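Local coordinates for uncharacterized protein (Photobacterium profundum, PDB 3R87), which is a hotdog-fold thioesterase of the 4-hydroxybenzoyl-CoA thioesterase family and probably hydrolyses acyl thioesters, at residues Phe72-Asp77 with Val96-Ala101; Thr90-Glu95 with Gly108-Val113; His53-Ala58 with Arg120-Pro125. All coordinates share one frame; numbering follows the deposited sequence. Where two conformers were deposited one is given.

How the contacts relate
From the N terminus, the chain first meets His53-Ala58, at the end of helix 43-53 and the start of strand 56-66, and contact 3 closes the longest loop by bringing Arg120-Pro125 back to it. Contacts 1 and 2 both fall within that loop. They cross each other: Phe72-Asp77 pairs with Val96-Ala101, while Thr90-Glu95, just before Val-96, pairs with Gly108-Val113. Strand 89-97 thus serves both, facing strand 75-85 in contact 1 and strand 106-115 in contact 2. Contact 2 touches contact 3 through Met-112 and Val-113, whereas contacts 1 and 3 lie on opposite sides of the chain's centre, their own centres about 33 Å apart.

Contact 1 of 3, residues Phe72-Asp77 with Val96-Ala101; sequences FAEICD and VWRPGA
Glu-74 turns CG anti to its carbonyl carbon (chi1 -66°) and then runs out fully extended, while Arg-98, bent at chi3 (67°), swings its guanidinium back to meet the carboxylate. The two join where the antiparallel hairpin of strands 75-85 and 89-97 frays at its open end in this hotdog-fold sheet. Arg-98 grips side-on: NH2 donates to the syn lone pair of Glu-74 OE1 at 2.8 Å, and NE donates to Glu-74 OE2 at 2.9 Å. The two flat groups are nearly coplanar, so both N-H bonds aim well, and a pair of bonds fixes the rotation of each group. Arg-98 NH1 is left for a second salt bridge, to Asp-68, and the long side chain thus links the end of strand 89-97 to the loop before strand 75-85. Glu-74 OE2 also accepts from the backbone N of Glu-71.

Deeper in the hairpin, Asp-77 and Trp-97 form a hydrogen-bonded pair, with Asp-77 N to Trp-97 O and Trp-97 N to Asp-77 O both at 2.9 Å. The carboxylate of Asp-77 turns to His-8 and Arg-79, and the indole of Trp-97 leads away from Asp-77, its NE1 bonding to Glu-95. On the buried face the small Cys-76 fits against Val-96, whose branch suits a strand packed on Phe-29 and Phe-33 of helix 28-41. Beyond the strand, Pro-99 and Gly-100 occupy the centre of a type II turn, Gly-100 taking the positive phi. The pyrrolidine of Pro-99 rests against the other backbone, its CG 3.6 Å from Ile-75 O.

Contact 2 of 3, residues Thr90-Glu95 with Gly108-Val113; sequences TLWRQE and GDIEMV
Thr-90 opens an antiparallel ladder of the hotdog sheet, its N and O bonded to the backbone of Met-112. A water links its OG1 to Met-112 O. On the other face Leu-91 lies alongside Glu-111, CD2 on the aliphatic CG at 3.7 Å, while the carboxylate reaches Lys-89. Trp-92 pairs through both backbone bonds with Ile-110 and packs in the buried layer against helix 28-41. In one conformer of Met-112, Trp-92 NE1 makes a weak, tentative bond to SD (3.4 Å), a Met-aromatic contact with the sulfur oblique to the ring. CG of Arg-93 stands anti to the backbone N (chi1 174°), and a bend at chi2 then lays the chain beside Asp-109, where NH1 donates to OD1 at 2.9 Å. NE and NH2 both converge on Glu-95 OE2, the NE bond measuring 2.9 Å. Gln-94 and Gly-108 form a hydrogen-bonded pair, and the amide of Gln-94 is held by Arg-37, Phe-33 O and Thr-80. One face is thus buried and mainly apolar, its glutamine amide satisfied; on the other, a cation held flat between two carboxylates probably offsets their mutual repulsion.

Contact 3 of 3, residues His53-Ala58 with Arg120-Pro125; sequences HGLGFA and RLQPVP
Leu-55 and Phe-57 are the two bumps that segment 53-58 presses against segment 120-125, and no hydrogen bond crosses between them. With CG anti to its carbonyl carbon (chi1 -63°), Leu-55 spreads its two methyls toward different neighbours. CD2 meets Gln-122 CG at 3.8 Å, the two side chains crossing at about a right angle, so the glutamine takes part through its aliphatic stem. CD1 turns to the pyrrolidine ring of Pro-125, 4.3 Å from its CG. A forked leucine suits this place because it can fill the hollow between Gln-122 and Pro-125.

Phe-57 sets off to one side, but its ring then reaches over to the notch between Val-124 and Pro-125. The far end of the ring does the touching: CZ is 4.1 Å from Val-124 CG1, which sits at the ring edge near its plane, and also 4.1 Å from Pro-125 CD, which approaches obliquely. The flat ring thus abuts one methyl of the branched valine and a corner of the rigid proline, whose side chain points back against it. Gly-54, with positive phi, lets the chain leave helix 43-53 and turn into strand 56-66. Leu-49 of that helix adds to the wall, touching Leu-55, Phe-57 and Pro-125.

Pro-125 stands at the N-cap position, right before helix 126-133, and its rigid ring gives both apolar side chains a fixed surface. The contact joins the start of a hotdog strand, 56-66, to the loop leading into that helix; His-53, in the same segment, and Asp-127, near Pro-125, bind magnesium in a structure of this protein, although no ion is bound to this chain.

Contact 1 of 3, residues Phe72-Asp77 with Val96-Ala101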
ATOM      1  N   PHE A  72       0.741  -7.788  14.440  1.00  9.05           N
ATOM      2  CA  PHE A  72       2.137  -7.578  14.081  1.00  8.63           C
ATOM      3  C   PHE A  72       3.011  -8.746  14.478  1.00  8.11           C
ATOM      4  O   PHE A  72       2.903  -9.266  15.609  1.00  9.14           O
ATOM      5  CB  PHE A  72       2.639  -6.304  14.775  1.00  8.97           C
ATOM      6  CG  PHE A  72       4.099  -6.065  14.559  1.00  9.10           C
ATOM      7  CD1 PHE A  72       4.624  -5.817  13.305  1.00  9.09           C
ATOM      8  CD2 PHE A  72       4.960  -6.071  15.650  1.00 10.55           C
ATOM      9  CE1 PHE A  72       5.990  -5.614  13.110  1.00  9.90           C
ATOM     10  CE2 PHE A  72       6.338  -5.867  15.434  1.00 11.96           C
ATOM     11  CZ  PHE A  72       6.836  -5.635  14.201  1.00 11.25           C
ATOM     12  N   ALA A  73       3.895  -9.109  13.567  1.00  8.12           N
ATOM     13  CA  ALA A  73       4.967 -10.108  13.753  1.00  9.00           C
ATOM     14  C   ALA A  73       4.447 -11.532  13.713  1.00  9.01           C
ATOM     15  O   ALA A  73       5.247 -12.458  13.800  1.00 11.11           O
ATOM     16  CB  ALA A  73       5.809  -9.823  15.007  1.00 10.51           C
ATOM     17  N   GLU A  74       3.156 -11.765  13.537  1.00  8.76           N
ATOM     18  CA  GLU A  74       2.656 -13.096  13.271  1.00  8.94           C
ATOM     19  C   GLU A  74       3.108 -13.562  11.896  1.00  8.63           C
ATOM     20  O   GLU A  74       3.116 -12.766  10.939  1.00  9.94           O
ATOM     21  CB  GLU A  74       1.146 -13.171  13.426  1.00  9.66           C
ATOM     22  CG  GLU A  74       0.753 -12.952  14.870  1.00 10.81           C
ATOM     23  CD  GLU A  74      -0.712 -13.001  15.204  1.00 11.35           C
ATOM     24  OE1 GLU A  74      -0.985 -13.042  16.451  1.00 14.48           O
ATOM     25  OE2 GLU A  74      -1.591 -12.831  14.347  1.00 11.12           O
ATOM     26  N   ILE A  75       3.400 -14.854  11.783  1.00  8.70           N
ATOM     27  CA  ILE A  75       3.559 -15.501  10.516  1.00  9.22           C
ATOM     28  C   ILE A  75       2.302 -16.326  10.304  1.00  9.12           C
ATOM     29  O   ILE A  75       2.087 -17.339  10.963  1.00 11.54           O
ATOM     30  CB  ILE A  75       4.832 -16.332  10.383  1.00 10.46           C
ATOM     31  CG1 ILE A  75       6.078 -15.427  10.628  1.00 12.17           C
ATOM     32  CG2 ILE A  75       4.868 -16.942   8.965  1.00 14.36           C
ATOM     33  CD1 ILE A  75       7.377 -16.235  10.647  1.00 16.51           C
ATOM     34  N   CYS A  76       1.440 -15.846   9.432  1.00  9.10           N
ATOM     35  CA  CYS A  76       0.189 -16.528   9.124  0.90  9.02           C
ATOM     36  C   CYS A  76       0.392 -17.479   7.986  1.00  8.84           C
ATOM     37  O   CYS A  76       1.369 -17.421   7.228  1.00 11.43           O
ATOM     38  CB  CYS A  76      -0.836 -15.496   8.719  0.90 11.02           C
ATOM     39  SG  CYS A  76      -1.354 -14.443  10.086  0.90 13.57           S
ATOM     40  N   ASP A  77      -0.519 -18.454   7.888  1.00  8.82           N
ATOM     41  CA  ASP A  77      -0.565 -19.376   6.758  1.00  8.50           C
ATOM     42  C   ASP A  77      -1.734 -19.002   5.879  1.00  8.34           C
ATOM     43  O   ASP A  77      -2.877 -18.975   6.344  1.00 10.11           O
ATOM     44  CB  ASP A  77      -0.730 -20.805   7.275  1.00  9.57           C
ATOM     45  CG  ASP A  77      -0.559 -21.875   6.224  1.00  9.85           C
ATOM     46  OD1 ASP A  77      -0.074 -21.609   5.127  1.00 12.02           O
ATOM     47  OD2 ASP A  77      -0.932 -23.033   6.541  1.00 11.27           O
ATOM     48  N   VAL A  96      -6.892 -17.093   5.721  1.00  7.52           N
ATOM     49  CA  VAL A  96      -5.748 -16.714   6.559  1.00  7.70           C
ATOM     50  C   VAL A  96      -5.879 -17.381   7.897  1.00  7.91           C
ATOM     51  O   VAL A  96      -6.891 -17.196   8.591  1.00  9.16           O
ATOM     52  CB  VAL A  96      -5.762 -15.168   6.798  1.00  8.82           C
ATOM     53  CG1 VAL A  96      -4.616 -14.796   7.721  1.00 10.61           C
ATOM     54  CG2 VAL A  96      -5.780 -14.393   5.517  1.00 10.17           C
ATOM     55  N   TRP A  97      -4.840 -18.143   8.287  1.00  8.03           N
ATOM     56  CA  TRP A  97      -4.841 -18.817   9.590  1.00  8.76           C
ATOM     57  C   TRP A  97      -3.695 -18.234  10.440  1.00  8.77           C
ATOM     58  O   TRP A  97      -2.500 -18.318  10.058  1.00  9.48           O
ATOM     59  CB  TRP A  97      -4.613 -20.333   9.383  1.00  9.27           C
ATOM     60  CG  TRP A  97      -5.874 -20.992   8.899  1.00  8.94           C
ATOM     61  CD1 TRP A  97      -6.473 -20.853   7.680  1.00  9.08           C
ATOM     62  CD2 TRP A  97      -6.707 -21.879   9.638  1.00  8.53           C
ATOM     63  NE1 TRP A  97      -7.619 -21.616   7.624  1.00  9.31           N
ATOM     64  CE2 TRP A  97      -7.776 -22.240   8.829  1.00  8.76           C
ATOM     65  CE3 TRP A  97      -6.636 -22.396  10.961  1.00  9.28           C
ATOM     66  CZ2 TRP A  97      -8.786 -23.124   9.247  1.00  9.59           C
ATOM     67  CZ3 TRP A  97      -7.607 -23.274  11.362  1.00 10.09           C
ATOM     68  CH2 TRP A  97      -8.659 -23.636  10.524  1.00 10.02           C
ATOM     69  N   ARG A  98      -4.052 -17.702  11.590  1.00  8.94           N
ATOM     70  CA  ARG A  98      -3.082 -17.238  12.577  1.00  9.09           C
ATOM     71  C   ARG A  98      -2.382 -18.417  13.210  1.00  9.12           C
ATOM     72  O   ARG A  98      -2.946 -19.555  13.255  1.00  9.67           O
ATOM     73  CB  ARG A  98      -3.724 -16.398  13.646  1.00  9.28           C
ATOM     74  CG  ARG A  98      -4.336 -15.081  13.098  1.00  9.96           C
ATOM     75  CD  ARG A  98      -5.070 -14.311  14.129  1.00 10.44           C
ATOM     76  NE  ARG A  98      -4.174 -13.775  15.164  1.00 10.26           N
ATOM     77  CZ  ARG A  98      -4.526 -13.442  16.421  1.00 11.89           C
ATOM     78  NH1 ARG A  98      -5.789 -13.609  16.868  1.00 13.87           N
ATOM     79  NH2 ARG A  98      -3.632 -12.953  17.259  1.00 14.89           N
ATOM     80  N   PRO A  99      -1.182 -18.255  13.745  1.00 10.32           N
ATOM     81  CA  PRO A  99      -0.443 -19.413  14.320  1.00 11.54           C
ATOM     82  C   PRO A  99      -1.209 -20.087  15.413  1.00 11.06           C
ATOM     83  O   PRO A  99      -1.656 -19.482  16.378  1.00 12.91           O
ATOM     84  CB  PRO A  99       0.820 -18.749  14.866  1.00 14.79           C
ATOM     85  CG  PRO A  99       0.888 -17.429  14.347  1.00 15.22           C
ATOM     86  CD  PRO A  99      -0.394 -17.019  13.765  1.00 11.93           C
ATOM     87  N   GLY A 100      -1.397 -21.412  15.264  1.00 11.06           N
ATOM     88  CA  GLY A 100      -2.093 -22.202  16.277  1.00 11.87           C
ATOM     89  C   GLY A 100      -3.612 -22.048  16.316  1.00 10.10           C
ATOM     90  O   GLY A 100      -4.247 -22.669  17.182  1.00 10.97           O
ATOM     91  N   ALA A 101      -4.205 -21.268  15.418  1.00  9.70           N
ATOM     92  CA  ALA A 101      -5.642 -20.991  15.509  1.00  9.49           C
ATOM     93  C   ALA A 101      -6.458 -22.192  15.116  1.00  8.82           C
ATOM     94  O   ALA A 101      -6.072 -23.008  14.278  1.00  9.31           O
ATOM     95  CB  ALA A 101      -5.978 -19.841  14.551  1.00 10.66           C
TER

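Contact 2 of 3, residues Thr90-Glu95 with Gly108-Val113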
ATOM      1  N   THR A  90     -12.183 -19.552 -12.765  1.00 18.33           N
ATOM      2  CA  THR A  90     -11.522 -20.336 -11.744  0.75 16.80           C
ATOM      3  C   THR A  90     -12.050 -19.847 -10.408  1.00 15.50           C
ATOM      4  O   THR A  90     -12.088 -18.639 -10.153  1.00 15.17           O
ATOM      5  CB  THR A  90      -9.987 -20.241 -11.829  0.75 17.63           C
ATOM      6  OG1 THR A  90      -9.555 -20.638 -13.114  0.75 21.79           O
ATOM      7  CG2 THR A  90      -9.375 -21.284 -10.867  0.75 21.81           C
ATOM      8  N   LEU A  91     -12.486 -20.782  -9.529  1.00 14.60           N
ATOM      9  CA  LEU A  91     -12.926 -20.466  -8.219  1.00 13.24           C
ATOM     10  C   LEU A  91     -11.854 -20.779  -7.205  1.00 12.57           C
ATOM     11  O   LEU A  91     -11.276 -21.886  -7.253  1.00 16.95           O
ATOM     12  CB  LEU A  91     -14.221 -21.271  -7.892  1.00 15.25           C
ATOM     13  CG  LEU A  91     -15.219 -21.264  -8.975  1.00 19.57           C
ATOM     14  CD1 LEU A  91     -16.389 -22.154  -8.562  1.00 24.37           C
ATOM     15  CD2 LEU A  91     -15.641 -19.799  -9.292  1.00 22.17           C
ATOM     16  N   TRP A  92     -11.565 -19.871  -6.327  1.00 10.40           N
ATOM     17  CA  TRP A  92     -10.549 -20.026  -5.313  1.00 10.41           C
ATOM     18  C   TRP A  92     -11.184 -19.907  -3.950  1.00  9.92           C
ATOM     19  O   TRP A  92     -12.000 -18.991  -3.709  1.00 12.74           O
ATOM     20  CB  TRP A  92      -9.460 -18.985  -5.477  1.00 10.74           C
ATOM     21  CG  TRP A  92      -8.761 -18.972  -6.790  1.00 10.50           C
ATOM     22  CD1 TRP A  92      -9.138 -18.348  -7.934  1.00 12.27           C
ATOM     23  CD2 TRP A  92      -7.498 -19.599  -7.095  1.00 10.81           C
ATOM     24  NE1 TRP A  92      -8.198 -18.557  -8.904  1.00 13.07           N
ATOM     25  CE2 TRP A  92      -7.171 -19.306  -8.427  1.00 12.42           C
ATOM     26  CE3 TRP A  92      -6.567 -20.329  -6.324  1.00 10.45           C
ATOM     27  CZ2 TRP A  92      -5.960 -19.718  -9.031  1.00 13.80           C
ATOM     28  CZ3 TRP A  92      -5.389 -20.741  -6.909  1.00 11.82           C
ATOM     29  CH2 TRP A  92      -5.118 -20.467  -8.242  1.00 13.19           C
ATOM     30  N   ARG A  93     -10.823 -20.787  -3.023  1.00  8.96           N
ATOM     31  CA  ARG A  93     -11.123 -20.659  -1.622  1.00  8.72           C
ATOM     32  C   ARG A  93      -9.816 -20.324  -0.932  1.00  7.91           C
ATOM     33  O   ARG A  93      -8.855 -21.099  -1.050  1.00  8.80           O
ATOM     34  CB  ARG A  93     -11.724 -21.954  -1.058  1.00 10.47           C
ATOM     35  CG  ARG A  93     -11.914 -21.930   0.439  1.00 11.19           C
ATOM     36  CD  ARG A  93     -13.010 -20.987   0.838  1.00 13.24           C
ATOM     37  NE  ARG A  93     -13.338 -21.138   2.244  1.00 13.20           N
ATOM     38  CZ  ARG A  93     -14.564 -21.024   2.730  1.00 12.98           C
ATOM     39  NH1 ARG A  93     -15.601 -20.557   1.993  1.00 14.29           N
ATOM     40  NH2 ARG A  93     -14.715 -21.281   4.016  1.00 15.17           N
ATOM     41  N   GLN A  94      -9.747 -19.216  -0.197  1.00  7.73           N
ATOM     42  CA  GLN A  94      -8.530 -18.786   0.419  1.00  7.66           C
ATOM     43  C   GLN A  94      -8.791 -18.386   1.838  1.00  7.40           C
ATOM     44  O   GLN A  94      -9.814 -17.728   2.135  1.00  8.27           O
ATOM     45  CB  GLN A  94      -7.834 -17.666  -0.372  1.00  8.26           C
ATOM     46  CG  GLN A  94      -7.622 -18.068  -1.821  1.00  8.98           C
ATOM     47  CD  GLN A  94      -6.718 -17.117  -2.552  1.00  7.95           C
ATOM     48  OE1 GLN A  94      -7.205 -16.217  -3.256  1.00  8.73           O
ATOM     49  NE2 GLN A  94      -5.417 -17.257  -2.356  1.00  8.26           N
ATOM     50  N   GLU A  95      -7.907 -18.749   2.762  1.00  7.36           N
ATOM     51  CA  GLU A  95      -8.107 -18.491   4.154  1.00  7.73           C
ATOM     52  C   GLU A  95      -6.813 -18.068   4.816  1.00  7.53           C
ATOM     53  O   GLU A  95      -5.754 -18.615   4.523  1.00  8.55           O
ATOM     54  CB  GLU A  95      -8.642 -19.737   4.894  1.00  8.10           C
ATOM     55  CG  GLU A  95      -9.969 -20.218   4.277  1.00  9.80           C
ATOM     56  CD  GLU A  95     -10.590 -21.395   4.954  1.00 10.00           C
ATOM     57  OE1 GLU A  95      -9.987 -21.959   5.914  1.00 10.96           O
ATOM     58  OE2 GLU A  95     -11.708 -21.789   4.524  1.00 11.62           O
ATOM     59  N   GLY A 108     -11.936 -15.963   2.045  1.00  8.87           N
ATOM     60  CA  GLY A 108     -12.327 -15.395   0.763  1.00  9.28           C
ATOM     61  C   GLY A 108     -12.757 -16.477  -0.191  1.00  9.02           C
ATOM     62  O   GLY A 108     -12.086 -17.519  -0.338  1.00 10.09           O
ATOM     63  N   ASP A 109     -13.863 -16.226  -0.884  1.00  9.39           N
ATOM     64  CA  ASP A 109     -14.277 -16.977  -2.051  1.00 10.03           C
ATOM     65  C   ASP A 109     -14.077 -16.068  -3.250  1.00  9.31           C
ATOM     66  O   ASP A 109     -14.730 -14.998  -3.337  1.00 10.44           O
ATOM     67  CB  ASP A 109     -15.764 -17.389  -1.962  1.00 11.43           C
ATOM     68  CG  ASP A 109     -16.077 -18.291  -0.803  1.00 15.41           C
ATOM     69  OD1 ASP A 109     -15.390 -19.288  -0.658  1.00 17.58           O
ATOM     70  OD2 ASP A 109     -17.075 -17.995  -0.057  1.00 18.59           O
ATOM     71  N   ILE A 110     -13.145 -16.401  -4.122  1.00 10.22           N
ATOM     72  CA  ILE A 110     -12.694 -15.545  -5.204  0.50 11.24           C
ATOM     73  C   ILE A 110     -12.991 -16.164  -6.533  1.00 11.43           C
ATOM     74  O   ILE A 110     -12.770 -17.375  -6.722  1.00 15.97           O
ATOM     75  CB  ILE A 110     -11.205 -15.203  -5.060  0.50 12.25           C
ATOM     76  CG1 ILE A 110     -10.924 -14.057  -4.070  0.50 16.17           C
ATOM     77  CG2 ILE A 110     -10.620 -14.866  -6.421  0.50 12.98           C
ATOM     78  CD1 ILE A 110     -11.201 -14.053  -2.979  0.50 12.76           C
ATOM     79  N   GLU A 111     -13.531 -15.428  -7.471  1.00 11.14           N
ATOM     80  CA  GLU A 111     -13.739 -15.876  -8.824  1.00 11.96           C
ATOM     81  C   GLU A 111     -12.820 -15.121  -9.733  1.00 11.62           C
ATOM     82  O   GLU A 111     -12.833 -13.865  -9.737  1.00 12.89           O
ATOM     83  CB  GLU A 111     -15.169 -15.655  -9.286  1.00 13.67           C
ATOM     84  CG  GLU A 111     -16.176 -16.259  -8.458  1.00 19.61           C
ATOM     85  CD  GLU A 111     -17.584 -16.237  -9.063  1.00 24.49           C
ATOM     86  OE1 GLU A 111     -17.832 -15.612 -10.155  1.00 23.98           O
ATOM     87  OE2 GLU A 111     -18.481 -16.786  -8.379  1.00 31.98           O
ATOM     88  N   MET A 112     -12.034 -15.817 -10.520  1.00 13.15           N
ATOM     89  CA  MET A 112     -11.001 -15.281 -11.363  0.60 14.61           C
ATOM     90  C   MET A 112     -11.353 -15.532 -12.842  1.00 14.77           C
ATOM     91  O   MET A 112     -11.812 -16.646 -13.169  1.00 15.58           O
ATOM     92  CB  MET A 112      -9.723 -16.102 -11.028  0.60 15.44           C
ATOM     93  CG  MET A 112      -8.488 -15.707 -11.791  0.60 18.15           C
ATOM     94  SD  MET A 112      -7.002 -16.626 -11.469  0.60 19.75           S
ATOM     95  CE  MET A 112      -7.101 -18.073 -12.238  0.60 18.95           C
ATOM     96  N   VAL A 113     -11.040 -14.566 -13.697  1.00 15.34           N
ATOM     97  CA  VAL A 113     -11.115 -14.707 -15.156  1.00 16.54           C
ATOM     98  C   VAL A 113      -9.743 -14.346 -15.741  1.00 14.88           C
ATOM     99  O   VAL A 113      -8.870 -13.827 -15.095  1.00 17.17           O
ATOM    100  CB  VAL A 113     -12.197 -13.782 -15.686  1.00 19.18           C
ATOM    101  CG1 VAL A 113     -13.542 -14.210 -15.122  1.00 19.80           C
ATOM    102  CG2 VAL A 113     -11.964 -12.296 -15.343  1.00 18.78           C
TER
HETATM  103  O   HOH W   1      -9.611 -18.269 -14.668  1.00 81.25           O
HETATM  104  O   HOH W   2     -14.557 -20.526  -2.998  1.00 24.18           O
HETATM  105  O   HOH W   3     -18.404 -19.664   1.649  1.00 90.65           O

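Contact 3 of 3, residues His53-Ala58 with Arg120-Pro125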
ATOM      1  N   HIS A  53       2.255 -12.872 -24.405  1.00 30.08           N
ATOM      2  CA  HIS A  53       0.916 -12.981 -24.980  1.00 30.67           C
ATOM      3  C   HIS A  53       0.029 -11.877 -24.503  1.00 27.51           C
ATOM      4  O   HIS A  53      -1.099 -11.795 -25.059  1.00 32.08           O
ATOM      5  CB  HIS A  53       0.250 -14.380 -24.728  1.00 31.22           C
ATOM      6  CG  HIS A  53       1.103 -15.485 -25.225  1.00 32.92           C
ATOM      7  ND1 HIS A  53       1.127 -15.853 -26.561  1.00 36.76           N
ATOM      8  CD2 HIS A  53       2.087 -16.184 -24.615  1.00 33.69           C
ATOM      9  CE1 HIS A  53       2.039 -16.792 -26.731  1.00 40.26           C
ATOM     10  NE2 HIS A  53       2.636 -17.011 -25.569  1.00 38.48           N
ATOM     11  N   GLY A  54       0.439 -11.033 -23.541  1.00 27.46           N
ATOM     12  CA  GLY A  54      -0.455  -9.908 -23.041  1.00 25.71           C
ATOM     13  C   GLY A  54      -1.725 -10.412 -22.388  1.00 25.09           C
ATOM     14  O   GLY A  54      -2.759  -9.705 -22.421  1.00 26.98           O
ATOM     15  N   LEU A  55      -1.660 -11.651 -21.857  1.00 21.62           N
ATOM     16  CA  LEU A  55      -2.782 -12.229 -21.051  1.00 19.93           C
ATOM     17  C   LEU A  55      -2.464 -12.146 -19.651  1.00 19.17           C
ATOM     18  O   LEU A  55      -1.305 -12.397 -19.195  1.00 19.28           O
ATOM     19  CB  LEU A  55      -3.074 -13.679 -21.476  1.00 21.33           C
ATOM     20  CG  LEU A  55      -3.561 -13.826 -22.949  1.00 25.24           C
ATOM     21  CD1 LEU A  55      -3.899 -15.347 -23.141  1.00 36.00           C
ATOM     22  CD2 LEU A  55      -4.754 -12.968 -23.385  1.00 33.55           C
ATOM     23  N   GLY A  56      -3.451 -11.891 -18.827  1.00 20.18           N
ATOM     24  CA  GLY A  56      -3.242 -11.933 -17.386  1.00 19.79           C
ATOM     25  C   GLY A  56      -4.611 -12.242 -16.710  1.00 18.34           C
ATOM     26  O   GLY A  56      -5.632 -12.370 -17.386  1.00 22.27           O
ATOM     27  N   PHE A  57      -4.558 -12.460 -15.415  1.00 16.75           N
ATOM     28  CA  PHE A  57      -5.845 -12.809 -14.690  1.00 16.56           C
ATOM     29  C   PHE A  57      -6.361 -11.605 -13.944  1.00 16.54           C
ATOM     30  O   PHE A  57      -5.588 -10.704 -13.581  1.00 18.81           O
ATOM     31  CB  PHE A  57      -5.536 -13.960 -13.789  1.00 17.04           C
ATOM     32  CG  PHE A  57      -5.204 -15.177 -14.548  1.00 15.57           C
ATOM     33  CD1 PHE A  57      -6.204 -15.985 -15.014  1.00 20.46           C
ATOM     34  CD2 PHE A  57      -3.917 -15.540 -14.757  1.00 18.31           C
ATOM     35  CE1 PHE A  57      -5.876 -17.111 -15.734  1.00 22.27           C
ATOM     36  CE2 PHE A  57      -3.632 -16.681 -15.487  1.00 22.59           C
ATOM     37  CZ  PHE A  57      -4.634 -17.426 -16.024  1.00 22.32           C
ATOM     38  N   ALA A  58      -7.700 -11.660 -13.716  1.00 16.58           N
ATOM     39  CA  ALA A  58      -8.396 -10.600 -13.001  1.00 16.86           C
ATOM     40  C   ALA A  58      -9.366 -11.202 -12.047  1.00 14.13           C
ATOM     41  O   ALA A  58     -10.019 -12.234 -12.346  1.00 16.09           O
ATOM     42  CB  ALA A  58      -9.057  -9.634 -13.976  1.00 20.02           C
ATOM     43  N   ARG A 120     -11.047  -8.394 -22.935  1.00 32.38           N
ATOM     44  CA  ARG A 120     -11.862  -9.514 -23.400  1.00 30.04           C
ATOM     45  C   ARG A 120     -11.531 -10.793 -22.656  1.00 27.74           C
ATOM     46  O   ARG A 120     -10.303 -11.151 -22.460  1.00 27.22           O
ATOM     47  CB  ARG A 120     -11.656  -9.718 -24.894  1.00 32.89           C
ATOM     48  CG  ARG A 120     -12.014  -8.405 -25.664  1.00 38.46           C
ATOM     49  CD  ARG A 120     -11.822  -8.552 -27.220  1.00 45.95           C
ATOM     50  NE  ARG A 120     -10.394  -8.863 -27.517  1.00 50.18           N
ATOM     51  CZ  ARG A 120      -9.740  -8.658 -28.670  1.00 51.50           C
ATOM     52  NH1 ARG A 120     -10.351  -8.165 -29.728  1.00 51.84           N
ATOM     53  NH2 ARG A 120      -8.449  -8.996 -28.748  1.00 53.14           N
ATOM     54  N   LEU A 121     -12.563 -11.555 -22.280  1.00 28.82           N
ATOM     55  CA  LEU A 121     -12.403 -12.814 -21.566  1.00 27.02           C
ATOM     56  C   LEU A 121     -11.788 -13.839 -22.462  1.00 26.15           C
ATOM     57  O   LEU A 121     -12.157 -13.968 -23.640  1.00 28.96           O
ATOM     58  CB  LEU A 121     -13.745 -13.403 -21.078  1.00 30.05           C
ATOM     59  CG  LEU A 121     -14.542 -12.666 -20.020  1.00 35.09           C
ATOM     60  CD1 LEU A 121     -15.944 -13.397 -19.942  1.00 40.08           C
ATOM     61  CD2 LEU A 121     -13.813 -12.692 -18.690  1.00 36.86           C
ATOM     62  N   GLN A 122     -10.869 -14.601 -21.899  1.00 23.95           N
ATOM     63  CA  GLN A 122     -10.159 -15.609 -22.676  1.00 24.98           C
ATOM     64  C   GLN A 122     -10.236 -16.897 -21.848  1.00 24.10           C
ATOM     65  O   GLN A 122     -10.259 -16.889 -20.593  1.00 24.98           O
ATOM     66  CB  GLN A 122      -8.659 -15.295 -22.860  1.00 27.82           C
ATOM     67  CG  GLN A 122      -8.464 -13.948 -23.597  1.00 32.00           C
ATOM     68  CD  GLN A 122      -8.960 -13.939 -25.038  1.00 38.52           C
ATOM     69  OE1 GLN A 122      -9.425 -12.863 -25.561  1.00 43.62           O
ATOM     70  NE2 GLN A 122      -8.880 -15.084 -25.681  1.00 37.18           N
ATOM     71  N   PRO A 123     -10.158 -18.046 -22.483  1.00 24.70           N
ATOM     72  CA  PRO A 123     -10.086 -19.352 -21.707  1.00 24.23           C
ATOM     73  C   PRO A 123      -8.728 -19.385 -20.868  1.00 21.17           C
ATOM     74  O   PRO A 123      -7.729 -18.832 -21.315  1.00 22.87           O
ATOM     75  CB  PRO A 123     -10.016 -20.416 -22.823  1.00 27.33           C
ATOM     76  CG  PRO A 123     -10.712 -19.715 -23.959  1.00 29.77           C
ATOM     77  CD  PRO A 123     -10.172 -18.282 -23.948  1.00 26.88           C
ATOM     78  N   VAL A 124      -8.712 -20.075 -19.735  1.00 21.83           N
ATOM     79  CA  VAL A 124      -7.437 -20.241 -18.966  1.00 20.82           C
ATOM     80  C   VAL A 124      -6.469 -21.041 -19.832  1.00 18.76           C
ATOM     81  O   VAL A 124      -6.804 -22.119 -20.281  1.00 20.05           O
ATOM     82  CB  VAL A 124      -7.540 -20.991 -17.634  1.00 22.30           C
ATOM     83  CG1 VAL A 124      -6.178 -21.079 -16.917  1.00 23.12           C
ATOM     84  CG2 VAL A 124      -8.602 -20.389 -16.715  1.00 27.99           C
ATOM     85  N   PRO A 125      -5.250 -20.523 -20.119  1.00 18.44           N
ATOM     86  CA  PRO A 125      -4.327 -21.289 -20.987  1.00 18.50           C
ATOM     87  C   PRO A 125      -4.003 -22.639 -20.404  1.00 18.52           C
ATOM     88  O   PRO A 125      -3.782 -22.801 -19.202  1.00 17.23           O
ATOM     89  CB  PRO A 125      -3.115 -20.357 -21.050  1.00 21.11           C
ATOM     90  CG  PRO A 125      -3.658 -18.971 -20.824  1.00 19.82           C
ATOM     91  CD  PRO A 125      -4.741 -19.172 -19.760  1.00 18.61           C
TER